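Local coordinates for dual function macrocyclase-peptidase POPB (Galerina marginata, PDB 5N4B), which cleaves peptide bonds after prolyl residues and joins peptide ends into macrocycles, processing the precursor of the amanitin toxins in two steps, at residues D22-A27 with V32-P37; K280-K285 with G498-S503; G542-K547 with P630-Y635; L609-F614 with A619-Y624. The protein carries 1 engineered substitution. All coordinates share one frame; numbering follows the deposited sequence.

Three of the four contacts crowd the peptidase side of this two-domain enzyme; the fourth reaches across to the beta-propeller. Contacts 1, 2 and 3 follow in series along the chain, with contact 4 nested inside contact 3. Contact 1 fixes the N-terminal hairpin 21-26/30-35 to helix 630-636, which carries one half of contact 3, their centres about 16 Å apart. Contacts 3 and 4, centres about 12 Å apart, are joined by Arg544 and Lys547 bonding Glu623. Contact 2, its centre about 13 Å from that of contact 4 and about 28 Å from that of contact 1, bridges propeller and peptidase domain near the catalytic position Ala578, an engineered substitution.

Contact 1: D22-A27 with V32-P37; sequences DTYQSA and VPVPDP
Two strands of an antiparallel beta hairpin, 21-26 and 30-35, meet through Asp22 with Val34, Thr23 with Pro33 and Tyr24 with Val32. The first and last are hydrogen-bonded pairs, each closed by two backbone bonds. Val34 N reaches Asp22 O at 2.7 Å, and Tyr24 N gives Val32 O a nearly straight bond of 3.0 Å (175° at the hydrogen). Pro33, lacking an N-H, occupies the non-hydrogen-bonded position between them, where Thr23 CA approaches Val32 O at 3.5 Å as a CA-H...O contact.

Tyr24 and Val34 share one face of the sheet. The valine methyl CG2 comes to 3.5 Å from Tyr24 CD1, meeting the ring obliquely. Tyr24 CG lies anti to its carbonyl carbon (chi1 -65°), which carries the ring along that face toward Val34. Further along, Val32 CG2 packs on Ser26 CB at 3.7 Å.

Outside the hairpin, Phe633 of helix 630-636 meets the Tyr24 ring with planes about 20° apart, and Asp634 of the same helix bonds Ser26 OG. This face therefore joins the N-terminal hairpin to the peptidase domain. Asp22 OD1 is held by His20 and Asp36 OD2 by Lys672, a positive charge that probably eases the nearness of two carboxylates. Between those acids a water donates to Asp22 OD2 at 2.5 Å and to Asp36 OD2 at 2.7 Å.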
loop_
_atom_site.group_PDB
_atom_site.type_symbol
_atom_site.label_atom_id
_atom_site.label_comp_id
_atom_site.label_asym_id
_atom_site.label_seq_id
_atom_site.Cartn_x
_atom_site.Cartn_y
_atom_site.Cartn_z
ATOM N N ASP A 22 -13.939 29.898 7.844
ATOM C CA ASP A 22 -13.195 30.048 6.610
ATOM C C ASP A 22 -14.183 30.354 5.504
ATOM O O ASP A 22 -15.277 29.788 5.478
ATOM C CB ASP A 22 -12.472 28.749 6.249
ATOM C CG ASP A 22 -11.490 28.307 7.318
ATOM O OD1 ASP A 22 -10.532 29.074 7.538
ATOM O OD2 ASP A 22 -11.659 27.181 7.859
ATOM N N THR A 23 -13.790 31.241 4.592
ATOM C CA THR A 23 -14.642 31.634 3.483
ATOM C C THR A 23 -14.050 31.105 2.189
ATOM O O THR A 23 -12.866 31.303 1.902
ATOM C CB THR A 23 -14.844 33.153 3.439
ATOM O OG1 THR A 23 -15.508 33.560 4.641
ATOM C CG2 THR A 23 -15.702 33.543 2.229
ATOM N N TYR A 24 -14.876 30.373 1.451
ATOM C CA TYR A 24 -14.532 29.764 0.175
ATOM C C TYR A 24 -15.309 30.446 -0.940
ATOM O O TYR A 24 -16.338 31.083 -0.705
ATOM C CB TYR A 24 -14.864 28.254 0.196
ATOM C CG TYR A 24 -14.026 27.467 1.176
ATOM C CD1 TYR A 24 -14.386 27.394 2.499
ATOM C CD2 TYR A 24 -12.875 26.814 0.764
ATOM C CE1 TYR A 24 -13.606 26.690 3.405
ATOM C CE2 TYR A 24 -12.094 26.102 1.656
ATOM C CZ TYR A 24 -12.455 26.056 2.962
ATOM O OH TYR A 24 -11.669 25.350 3.825
ATOM N N GLN A 25 -14.779 30.329 -2.140
ATOM C CA GLN A 25 -15.464 30.779 -3.351
ATOM C C GLN A 25 -16.097 29.605 -4.082
ATOM O O GLN A 25 -15.407 28.633 -4.416
ATOM C CB GLN A 25 -14.515 31.513 -4.293
ATOM C CG GLN A 25 -13.820 32.709 -3.697
ATOM C CD GLN A 25 -14.798 33.733 -3.119
ATOM O OE1 GLN A 25 -14.551 34.294 -2.041
ATOM N NE2 GLN A 25 -15.917 33.961 -3.814
ATOM N N SER A 26 -17.404 29.701 -4.334
ATOM C CA SER A 26 -18.189 28.731 -5.089
ATOM C C SER A 26 -18.565 29.308 -6.444
ATOM O O SER A 26 -19.010 30.456 -6.539
ATOM C CB SER A 26 -19.472 28.439 -4.323
ATOM O OG SER A 26 -20.467 27.859 -5.105
ATOM N N ALA A 27 -18.438 28.515 -7.500
ATOM C CA ALA A 27 -18.844 29.040 -8.792
ATOM C C ALA A 27 -20.336 29.308 -8.819
ATOM O O ALA A 27 -20.770 30.344 -9.353
ATOM C CB ALA A 27 -18.416 28.095 -9.909
ATOM N N VAL A 32 -18.907 31.512 0.268
ATOM C CA VAL A 32 -19.525 30.536 1.155
ATOM C C VAL A 32 -18.774 30.541 2.480
ATOM O O VAL A 32 -17.614 30.101 2.525
ATOM C CB VAL A 32 -19.526 29.124 0.554
ATOM C CG1 VAL A 32 -20.131 28.136 1.561
ATOM C CG2 VAL A 32 -20.254 29.105 -0.763
ATOM N N PRO A 33 -19.359 31.053 3.561
ATOM C CA PRO A 33 -18.695 30.939 4.866
ATOM C C PRO A 33 -18.895 29.542 5.428
ATOM O O PRO A 33 -19.998 28.993 5.392
ATOM C CB PRO A 33 -19.403 32.006 5.723
ATOM C CG PRO A 33 -20.784 32.027 5.171
ATOM C CD PRO A 33 -20.673 31.722 3.679
ATOM N N VAL A 34 -17.804 28.941 5.882
ATOM C CA VAL A 34 -17.791 27.577 6.388
ATOM C C VAL A 34 -17.237 27.629 7.808
ATOM O O VAL A 34 -16.028 27.754 8.008
ATOM C CB VAL A 34 -16.931 26.659 5.497
ATOM C CG1 VAL A 34 -16.900 25.233 6.072
ATOM C CG2 VAL A 34 -17.475 26.640 4.067
ATOM N N PRO A 35 -18.089 27.527 8.823
ATOM C CA PRO A 35 -17.566 27.464 10.199
ATOM C C PRO A 35 -16.688 26.233 10.349
ATOM O O PRO A 35 -17.021 25.165 9.837
ATOM C CB PRO A 35 -18.826 27.327 11.048
ATOM C CG PRO A 35 -19.918 27.972 10.198
ATOM C CD PRO A 35 -19.569 27.518 8.792
ATOM N N ASP A 36 -15.589 26.385 11.102
ATOM C CA ASP A 36 -14.688 25.272 11.431
ATOM C C ASP A 36 -14.446 25.314 12.939
ATOM O O ASP A 36 -13.345 25.630 13.407
ATOM C CB ASP A 36 -13.391 25.334 10.628
ATOM C CG ASP A 36 -12.683 23.948 10.495
ATOM O OD1 ASP A 36 -13.391 22.912 10.374
ATOM O OD2 ASP A 36 -11.432 23.914 10.472
ATOM N N PRO A 37 -15.465 24.966 13.730
ATOM C CA PRO A 37 -15.364 25.091 15.186
ATOM C C PRO A 37 -14.337 24.182 15.791
ATOM O O PRO A 37 -13.968 24.369 16.962
ATOM C CB PRO A 37 -16.787 24.744 15.679
ATOM C CG PRO A 37 -17.381 23.971 14.567
ATOM C CD PRO A 37 -16.800 24.540 13.304
HETATM O O HOH W 1 -10.106 25.954 9.407
#

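Contact 2: K280-K285 with G498-S503; sequences KDTSKK and GGFATS
Thr282 and Phe500 make the closest approach between these two loops. From Thr282 CB, 3.9 Å from Phe500 CD1, the side chain runs to OG1, which lies in the plane of the phenylalanine ring, at its edge, 3.4 Å from CE1. A chi1 of 57° is what turns OG1 to that edge. Its polar needs are met by Ser622 OG and Ala619 O, hydrogen-bonding partners in the peptidase domain.

The arrangement is a domain interface: a turn between propeller strands 273-279 and 287-292 faces the loop after strand 492-495 of the alpha/beta-hydrolase domain. There a type I' turn from Gly499 to Thr502 presents Phe500, whose ring also meets Trp620 edge-to-face and whose side chain lies about 7 Å from that of Ala578, the engineered catalytic position. One water spans the two backbones, donating to Thr282 O at 2.8 Å and to Phe500 O at 3.0 Å. A looser touch is Lys284 CG to Ala501 CB, 4.4 Å.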
loop_
_atom_site.group_PDB
_atom_site.type_symbol
_atom_site.label_atom_id
_atom_site.label_comp_id
_atom_site.label_asym_id
_atom_site.label_seq_id
_atom_site.Cartn_x
_atom_site.Cartn_y
_atom_site.Cartn_z
ATOM N N LYS A 280 4.267 14.851 -10.832
ATOM C CA LYS A 280 3.756 16.131 -10.289
ATOM C C LYS A 280 2.608 15.972 -9.295
ATOM O O LYS A 280 2.269 16.950 -8.615
ATOM C CB LYS A 280 3.333 17.066 -11.423
ATOM C CG LYS A 280 2.167 16.603 -12.246
ATOM C CD LYS A 280 1.709 17.708 -13.174
ATOM C CE LYS A 280 0.475 17.261 -13.954
ATOM N NZ LYS A 280 0.026 18.359 -14.880
ATOM N N ASP A 281 2.011 14.799 -9.200
ATOM C CA ASP A 281 0.819 14.509 -8.402
ATOM C C ASP A 281 0.674 12.983 -8.339
ATOM O O ASP A 281 1.630 12.258 -8.659
ATOM C CB ASP A 281 -0.416 15.184 -9.039
ATOM C CG ASP A 281 -0.712 14.719 -10.454
ATOM O OD1 ASP A 281 -0.377 13.605 -10.850
ATOM O OD2 ASP A 281 -1.336 15.473 -11.255
ATOM N N THR A 282 -0.467 12.481 -7.907
ATOM C CA THR A 282 -0.695 11.066 -7.781
ATOM C C THR A 282 -1.382 10.441 -8.907
ATOM O O THR A 282 -1.851 9.324 -8.814
ATOM C CB THR A 282 -1.484 10.743 -6.509
ATOM O OG1 THR A 282 -2.707 11.439 -6.508
ATOM C CG2 THR A 282 -0.710 11.085 -5.382
ATOM N N SER A 283 -1.518 11.169 -9.980
ATOM C CA SER A 283 -2.027 10.682 -11.139
ATOM C C SER A 283 -0.797 9.829 -11.611
ATOM O O SER A 283 0.390 10.089 -11.306
ATOM C CB SER A 283 -2.432 11.756 -12.150
ATOM O OG SER A 283 -1.368 12.161 -12.891
ATOM N N LYS A 284 -1.142 8.883 -12.344
ATOM C CA LYS A 284 -0.192 7.983 -12.903
ATOM C C LYS A 284 0.438 8.509 -14.201
ATOM O O LYS A 284 0.676 7.796 -15.144
ATOM C CB LYS A 284 -0.906 6.684 -13.175
ATOM C CG LYS A 284 -1.490 6.089 -11.940
ATOM C CD LYS A 284 -0.375 5.670 -11.034
ATOM C CE LYS A 284 -0.103 4.194 -11.212
ATOM N NZ LYS A 284 1.265 3.721 -10.949
ATOM N N LYS A 285 0.728 9.779 -14.204
ATOM C CA LYS A 285 1.374 10.410 -15.337
ATOM C C LYS A 285 2.780 10.799 -14.939
ATOM O O LYS A 285 2.984 11.241 -13.890
ATOM C CB LYS A 285 0.615 11.625 -15.848
ATOM C CG LYS A 285 -0.803 11.385 -16.330
ATOM C CD LYS A 285 -1.470 12.703 -16.714
ATOM C CE LYS A 285 -2.834 12.490 -17.310
ATOM N NZ LYS A 285 -3.886 12.139 -16.342
ATOM N N GLY A 498 -10.908 2.523 -2.951
ATOM C CA GLY A 498 -11.724 3.345 -3.825
ATOM C C GLY A 498 -11.064 4.588 -4.387
ATOM O O GLY A 498 -11.668 5.662 -4.404
ATOM N N GLY A 499 -9.836 4.482 -4.806
ATOM C CA GLY A 499 -9.153 5.652 -5.317
ATOM C C GLY A 499 -7.751 5.328 -5.814
ATOM O O GLY A 499 -7.180 4.243 -5.592
ATOM N N PHE A 500 -7.188 6.325 -6.484
ATOM C CA PHE A 500 -5.766 6.400 -6.818
ATOM C C PHE A 500 -5.324 5.309 -7.794
ATOM O O PHE A 500 -4.110 5.061 -7.936
ATOM C CB PHE A 500 -4.884 6.431 -5.577
ATOM C CG PHE A 500 -5.124 7.636 -4.693
ATOM C CD1 PHE A 500 -4.484 8.851 -4.993
ATOM C CD2 PHE A 500 -5.976 7.587 -3.600
ATOM C CE1 PHE A 500 -4.678 9.963 -4.222
ATOM C CE2 PHE A 500 -6.192 8.739 -2.798
ATOM C CZ PHE A 500 -5.514 9.925 -3.097
ATOM N N ALA A 501 -6.279 4.718 -8.513
ATOM C CA ALA A 501 -5.994 3.604 -9.411
ATOM C C ALA A 501 -5.433 2.399 -8.671
ATOM O O ALA A 501 -4.811 1.513 -9.283
ATOM C CB ALA A 501 -5.078 4.030 -10.569
ATOM N N THR A 502 -5.654 2.298 -7.360
ATOM C CA THR A 502 -5.254 1.143 -6.566
ATOM C C THR A 502 -6.340 0.083 -6.728
ATOM O O THR A 502 -7.524 0.358 -6.558
ATOM C CB THR A 502 -5.078 1.568 -5.119
ATOM O OG1 THR A 502 -4.022 2.553 -5.082
ATOM C CG2 THR A 502 -4.748 0.389 -4.222
ATOM N N SER A 503 -5.929 -1.115 -7.096
ATOM C CA SER A 503 -6.838 -2.235 -7.286
ATOM C C SER A 503 -7.090 -2.953 -5.967
ATOM O O SER A 503 -6.156 -3.236 -5.198
ATOM C CB SER A 503 -6.243 -3.201 -8.303
ATOM O OG SER A 503 -6.317 -2.628 -9.593
HETATM O O HOH W 2 -1.822 6.903 -7.475
#

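Contact 3: G542-K547 with P630-Y635; sequences GRRETK and PEEFDY
Glu545, in the loop before helix 548-563, brings its CA within 6.1 Å of the CA of Tyr635 near the end of helix 630-636. The contact thus joins the loop between helices 536-540 and 548-563 to helix 630-636 within the alpha/beta-hydrolase domain. At its centre is a CH-pi interaction: Glu545 CA stands 3.6 Å from the centroid of the Tyr635 ring and only 3° off its normal. Tyr635 chi1 of 61° sets CG between the backbone N and the carbonyl carbon, so that one ring face lies against the loop while the opposite face covers Glu632 O of its own helix. Glu545 CB extends the packing to Tyr635 CE2 at 3.6 Å.

Beyond the ring, the Arg544 chain bends at chi3 (56°) and carries its guanidinium past the phenol, whose OH lies over one guanidinium face. The edge of that group faces Glu632: NH2 and OE2 form a salt bridge at 2.9 Å, weak as a hydrogen bond, with the two charged planes almost perpendicular. A water bridges Arg544 NH1 and Glu632 OE1, and a second touches Tyr635 OH at 2.7 Å while donating to Glu545 OE1.

Ile621 O binds Arg544 NH1, and Asn626 N binds Glu632 OE1. With both groups held in this way, the bent direct bond and the bridging water are consistent with a partly water-mediated ion pair.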
loop_
_atom_site.group_PDB
_atom_site.type_symbol
_atom_site.label_atom_id
_atom_site.label_comp_id
_atom_site.label_asym_id
_atom_site.label_seq_id
_atom_site.Cartn_x
_atom_site.Cartn_y
_atom_site.Cartn_z
ATOM N N GLY A 542 -14.171 7.427 -10.941
ATOM C CA GLY A 542 -14.349 7.807 -9.557
ATOM C C GLY A 542 -13.244 8.712 -9.088
ATOM O O GLY A 542 -12.464 8.343 -8.227
ATOM N N ARG A 543 -13.164 9.910 -9.664
ATOM C CA ARG A 543 -12.046 10.808 -9.452
ATOM C C ARG A 543 -12.503 12.245 -9.697
ATOM O O ARG A 543 -13.230 12.498 -10.648
ATOM C CB ARG A 543 -10.972 10.441 -10.509
ATOM C CG ARG A 543 -9.668 11.144 -10.415
ATOM C CD ARG A 543 -8.606 10.566 -11.382
ATOM N NE ARG A 543 -8.887 10.884 -12.786
ATOM C CZ ARG A 543 -8.486 10.176 -13.848
ATOM N NH1 ARG A 543 -7.772 9.033 -13.735
ATOM N NH2 ARG A 543 -8.819 10.635 -15.053
ATOM N N ARG A 544 -12.066 13.177 -8.856
ATOM C CA ARG A 544 -12.377 14.587 -9.071
ATOM C C ARG A 544 -13.886 14.763 -9.214
ATOM O O ARG A 544 -14.633 14.417 -8.299
ATOM C CB ARG A 544 -11.530 15.187 -10.222
ATOM C CG ARG A 544 -10.035 15.272 -9.828
ATOM C CD ARG A 544 -9.097 15.663 -10.971
ATOM N NE ARG A 544 -9.488 16.921 -11.563
ATOM C CZ ARG A 544 -9.073 18.106 -11.120
ATOM N NH1 ARG A 544 -8.261 18.209 -10.072
ATOM N NH2 ARG A 544 -9.482 19.199 -11.741
ATOM N N GLU A 545 -14.381 15.288 -10.332
ATOM C CA GLU A 545 -15.816 15.537 -10.396
ATOM C C GLU A 545 -16.683 14.277 -10.368
ATOM O O GLU A 545 -17.892 14.408 -10.129
ATOM C CB GLU A 545 -16.171 16.405 -11.605
ATOM C CG GLU A 545 -16.085 15.711 -12.933
ATOM C CD GLU A 545 -14.714 15.772 -13.586
ATOM O OE1 GLU A 545 -13.690 16.075 -12.920
ATOM O OE2 GLU A 545 -14.674 15.520 -14.821
ATOM N N THR A 546 -16.127 13.096 -10.629
ATOM C CA THR A 546 -16.889 11.857 -10.549
ATOM C C THR A 546 -16.636 11.070 -9.262
ATOM O O THR A 546 -17.041 9.908 -9.170
ATOM C CB THR A 546 -16.557 10.934 -11.729
ATOM O OG1 THR A 546 -15.195 10.560 -11.666
ATOM C CG2 THR A 546 -16.841 11.576 -13.106
ATOM N N LYS A 547 -15.967 11.669 -8.273
ATOM C CA LYS A 547 -15.642 10.939 -7.044
ATOM C C LYS A 547 -16.889 10.424 -6.347
ATOM O O LYS A 547 -16.833 9.394 -5.666
ATOM C CB LYS A 547 -14.842 11.849 -6.090
ATOM C CG LYS A 547 -14.202 11.093 -4.927
ATOM C CD LYS A 547 -12.984 10.285 -5.424
ATOM C CE LYS A 547 -12.852 8.950 -4.796
ATOM N NZ LYS A 547 -11.796 8.159 -5.541
ATOM N N PRO A 630 -13.158 27.599 -7.633
ATOM C CA PRO A 630 -14.611 27.648 -7.385
ATOM C C PRO A 630 -15.440 26.546 -8.001
ATOM O O PRO A 630 -16.415 26.073 -7.374
ATOM C CB PRO A 630 -15.003 29.038 -7.930
ATOM C CG PRO A 630 -13.760 29.864 -7.724
ATOM C CD PRO A 630 -12.608 28.927 -7.980
ATOM N N GLU A 631 -15.110 26.143 -9.232
ATOM C CA GLU A 631 -15.847 25.075 -9.899
ATOM C C GLU A 631 -15.633 23.725 -9.202
ATOM O O GLU A 631 -16.484 22.821 -9.290
ATOM C CB GLU A 631 -15.399 24.994 -11.368
ATOM C CG GLU A 631 -15.772 26.203 -12.232
ATOM C CD GLU A 631 -14.966 27.485 -11.936
ATOM O OE1 GLU A 631 -13.792 27.411 -11.478
ATOM O OE2 GLU A 631 -15.524 28.586 -12.186
ATOM N N GLU A 632 -14.486 23.561 -8.563
ATOM C CA GLU A 632 -14.142 22.290 -7.957
ATOM C C GLU A 632 -14.657 22.230 -6.526
ATOM O O GLU A 632 -15.216 21.200 -6.098
ATOM C CB GLU A 632 -12.641 22.076 -8.087
ATOM C CG GLU A 632 -12.190 22.062 -9.576
ATOM C CD GLU A 632 -10.737 21.811 -9.835
ATOM O OE1 GLU A 632 -9.982 21.483 -8.911
ATOM O OE2 GLU A 632 -10.339 21.926 -11.040
ATOM N N PHE A 633 -14.555 23.357 -5.793
ATOM C CA PHE A 633 -15.262 23.504 -4.524
ATOM C C PHE A 633 -16.702 23.004 -4.648
ATOM O O PHE A 633 -17.233 22.323 -3.767
ATOM C CB PHE A 633 -15.226 24.964 -4.045
ATOM C CG PHE A 633 -15.992 25.188 -2.789
ATOM C CD1 PHE A 633 -17.347 25.505 -2.833
ATOM C CD2 PHE A 633 -15.401 25.059 -1.543
ATOM C CE1 PHE A 633 -18.060 25.696 -1.686
ATOM C CE2 PHE A 633 -16.158 25.253 -0.373
ATOM C CZ PHE A 633 -17.456 25.549 -0.462
ATOM N N ASP A 634 -17.362 23.319 -5.753
ATOM C CA ASP A 634 -18.779 22.999 -5.868
ATOM C C ASP A 634 -19.083 21.509 -5.895
ATOM O O ASP A 634 -20.193 21.110 -5.525
ATOM C CB ASP A 634 -19.397 23.685 -7.078
ATOM C CG ASP A 634 -19.655 25.144 -6.833
ATOM O OD1 ASP A 634 -19.537 25.683 -5.704
ATOM O OD2 ASP A 634 -19.994 25.788 -7.842
ATOM N N TYR A 635 -18.170 20.654 -6.357
ATOM C CA TYR A 635 -18.391 19.218 -6.237
ATOM C C TYR A 635 -17.713 18.601 -5.019
ATOM O O TYR A 635 -18.140 17.535 -4.569
ATOM C CB TYR A 635 -18.023 18.477 -7.527
ATOM C CG TYR A 635 -16.601 18.554 -8.019
ATOM C CD1 TYR A 635 -15.568 17.884 -7.389
ATOM C CD2 TYR A 635 -16.294 19.219 -9.191
ATOM C CE1 TYR A 635 -14.265 17.936 -7.886
ATOM C CE2 TYR A 635 -15.011 19.240 -9.711
ATOM C CZ TYR A 635 -13.983 18.582 -9.056
ATOM O OH TYR A 635 -12.686 18.595 -9.559
HETATM O O HOH W 3 -7.468 20.990 -9.894
HETATM O O HOH W 4 -12.597 18.880 -12.219
#

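Contact 4: L609-F614 with A619-Y624; sequences LKFHKF and AWISEY
Phe611, on the 3-10 segment 611-613, lays its ring against Trp620, Ile621 and Tyr624, and its contacts there are aromatic and aliphatic. The aromatic part is led by Tyr624. Its ring edge points at one face of Phe611 in a T-shaped pair, centroids 5.2 Å apart and planes at 80°, with Tyr624 CD2 over the centre of that face. Phe611 chi1 of 69° brings CG in over the residue's own backbone and directs the ring toward helix 621-624. The Trp620 and Phe611 side chains run antiparallel alongside each other, with Trp620 CE3 3.7 Å from Phe611 CD1, an oblique meeting of the two rings.

These segments belong to the alpha/beta-hydrolase domain, in the excursion between strands 598-602 and 653-659 of its central sheet. The Trp620 side chain lies about 7 Å from that of Ala578, the engineered catalytic position, and about 8 Å from that of catalytic Asp662.

Aliphatic contacts come from Ile621 and Tyr624. Ile621 CG1 reaches Phe611 CZ at 4.0 Å, and its CD1 lies 4.2 Å from His612 CB. Tyr624 CB adds a further touch on Phe611 CZ at 3.9 Å. His669 of helix 668-680 is another neighbour of Phe611.

Polar bonds lie to one side of this packing. Trp620 O, just before helix 621-624, accepts from both Glu623 N and Tyr624 N, which ties the first turn together, and Tyr624 OH is bonded to Asn579 OD1.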
loop_
_atom_site.group_PDB
_atom_site.type_symbol
_atom_site.label_atom_id
_atom_site.label_comp_id
_atom_site.label_asym_id
_atom_site.label_seq_id
_atom_site.Cartn_x
_atom_site.Cartn_y
_atom_site.Cartn_z
ATOM N N LEU A 609 -12.120 19.969 2.428
ATOM C CA LEU A 609 -11.842 21.365 2.122
ATOM C C LEU A 609 -10.431 21.791 2.477
ATOM O O LEU A 609 -9.930 22.743 1.881
ATOM C CB LEU A 609 -12.843 22.315 2.790
ATOM C CG LEU A 609 -14.285 22.150 2.352
ATOM C CD1 LEU A 609 -15.153 23.140 3.072
ATOM C CD2 LEU A 609 -14.428 22.292 0.872
ATOM N N LYS A 610 -9.752 21.072 3.380
ATOM C CA LYS A 610 -8.422 21.478 3.841
ATOM C C LYS A 610 -7.352 20.400 3.650
ATOM O O LYS A 610 -6.213 20.609 4.071
ATOM C CB LYS A 610 -8.472 21.929 5.316
ATOM C CG LYS A 610 -9.362 23.161 5.612
ATOM C CD LYS A 610 -9.232 23.686 7.096
ATOM C CE LYS A 610 -7.863 24.263 7.388
ATOM N NZ LYS A 610 -7.781 24.914 8.759
ATOM N N PHE A 611 -7.658 19.283 3.002
ATOM C CA PHE A 611 -6.695 18.185 2.925
ATOM C C PHE A 611 -5.382 18.627 2.284
ATOM O O PHE A 611 -4.322 18.076 2.600
ATOM C CB PHE A 611 -7.280 17.004 2.120
ATOM C CG PHE A 611 -7.443 17.301 0.624
ATOM C CD1 PHE A 611 -6.396 17.119 -0.243
ATOM C CD2 PHE A 611 -8.630 17.805 0.112
ATOM C CE1 PHE A 611 -6.494 17.441 -1.597
ATOM C CE2 PHE A 611 -8.733 18.144 -1.217
ATOM C CZ PHE A 611 -7.678 17.935 -2.092
ATOM N N HIS A 612 -5.433 19.586 1.357
ATOM C CA HIS A 612 -4.258 20.000 0.612
ATOM C C HIS A 612 -3.355 20.935 1.391
ATOM O O HIS A 612 -2.291 21.292 0.870
ATOM C CB HIS A 612 -4.667 20.619 -0.715
ATOM C CG HIS A 612 -5.501 21.837 -0.579
ATOM N ND1 HIS A 612 -6.619 21.888 0.223
ATOM C CD2 HIS A 612 -5.414 23.046 -1.187
ATOM C CE1 HIS A 612 -7.156 23.095 0.155
ATOM N NE2 HIS A 612 -6.451 23.812 -0.705
ATOM N N LYS A 613 -3.734 21.303 2.602
ATOM C CA LYS A 613 -2.970 22.214 3.458
ATOM C C LYS A 613 -2.065 21.492 4.446
ATOM O O LYS A 613 -1.367 22.150 5.225
ATOM C CB LYS A 613 -3.920 23.116 4.227
ATOM C CG LYS A 613 -4.879 23.993 3.412
ATOM C CD LYS A 613 -4.167 24.827 2.433
ATOM C CE LYS A 613 -5.009 26.010 1.978
ATOM N NZ LYS A 613 -4.087 27.008 1.373
ATOM N N PHE A 614 -2.038 20.158 4.451
ATOM C CA PHE A 614 -1.312 19.379 5.458
ATOM C C PHE A 614 -0.436 18.357 4.756
ATOM O O PHE A 614 -0.885 17.680 3.816
ATOM C CB PHE A 614 -2.302 18.667 6.398
ATOM C CG PHE A 614 -3.105 19.609 7.184
ATOM C CD1 PHE A 614 -2.652 20.058 8.397
ATOM C CD2 PHE A 614 -4.305 20.067 6.707
ATOM C CE1 PHE A 614 -3.376 20.990 9.118
ATOM C CE2 PHE A 614 -5.046 20.985 7.401
ATOM C CZ PHE A 614 -4.584 21.439 8.624
ATOM N N ALA A 619 -0.752 16.645 -3.239
ATOM C CA ALA A 619 -0.649 15.640 -4.302
ATOM C C ALA A 619 -1.975 14.984 -4.602
ATOM O O ALA A 619 -2.128 14.393 -5.686
ATOM C CB ALA A 619 0.366 14.595 -3.907
ATOM N N TRP A 620 -2.950 15.063 -3.693
ATOM C CA TRP A 620 -4.245 14.435 -3.910
ATOM C C TRP A 620 -5.248 15.338 -4.632
ATOM O O TRP A 620 -6.400 14.931 -4.822
ATOM C CB TRP A 620 -4.858 13.986 -2.589
ATOM C CG TRP A 620 -3.960 13.240 -1.692
ATOM C CD1 TRP A 620 -2.873 12.486 -2.017
ATOM C CD2 TRP A 620 -4.073 13.218 -0.275
ATOM N NE1 TRP A 620 -2.298 11.990 -0.868
ATOM C CE2 TRP A 620 -3.027 12.424 0.216
ATOM C CE3 TRP A 620 -4.962 13.797 0.625
ATOM C CZ2 TRP A 620 -2.846 12.215 1.592
ATOM C CZ3 TRP A 620 -4.783 13.600 1.974
ATOM C CH2 TRP A 620 -3.742 12.838 2.442
ATOM N N ILE A 621 -4.864 16.542 -5.014
ATOM C CA ILE A 621 -5.724 17.351 -5.864
ATOM C C ILE A 621 -6.073 16.614 -7.152
ATOM O O ILE A 621 -7.184 16.772 -7.673
ATOM C CB ILE A 621 -5.068 18.713 -6.105
ATOM C CG1 ILE A 621 -5.153 19.532 -4.811
ATOM C CG2 ILE A 621 -5.746 19.431 -7.237
ATOM C CD1 ILE A 621 -4.292 20.812 -4.860
ATOM N N SER A 622 -5.169 15.780 -7.674
ATOM C CA SER A 622 -5.501 15.009 -8.868
ATOM C C SER A 622 -6.581 13.972 -8.598
ATOM O O SER A 622 -7.194 13.475 -9.550
ATOM C CB SER A 622 -4.252 14.338 -9.414
ATOM O OG SER A 622 -3.657 13.532 -8.450
ATOM N N GLU A 623 -6.823 13.622 -7.337
ATOM C CA GLU A 623 -7.839 12.673 -6.929
ATOM C C GLU A 623 -9.155 13.299 -6.504
ATOM O O GLU A 623 -10.217 12.765 -6.823
ATOM C CB GLU A 623 -7.346 11.806 -5.771
ATOM C CG GLU A 623 -8.217 10.593 -5.490
ATOM C CD GLU A 623 -8.164 9.486 -6.575
ATOM O OE1 GLU A 623 -7.287 9.567 -7.450
ATOM O OE2 GLU A 623 -9.030 8.566 -6.534
ATOM N N TYR A 624 -9.113 14.411 -5.783
ATOM C CA TYR A 624 -10.294 15.011 -5.162
ATOM C C TYR A 624 -10.722 16.333 -5.790
ATOM O O TYR A 624 -11.861 16.758 -5.547
ATOM C CB TYR A 624 -10.020 15.245 -3.673
ATOM C CG TYR A 624 -9.608 14.033 -2.874
ATOM C CD1 TYR A 624 -10.264 12.852 -3.032
ATOM C CD2 TYR A 624 -8.579 14.098 -1.956
ATOM C CE1 TYR A 624 -9.898 11.724 -2.317
ATOM C CE2 TYR A 624 -8.200 12.992 -1.231
ATOM C CZ TYR A 624 -8.874 11.803 -1.423
ATOM O OH TYR A 624 -8.416 10.766 -0.667
#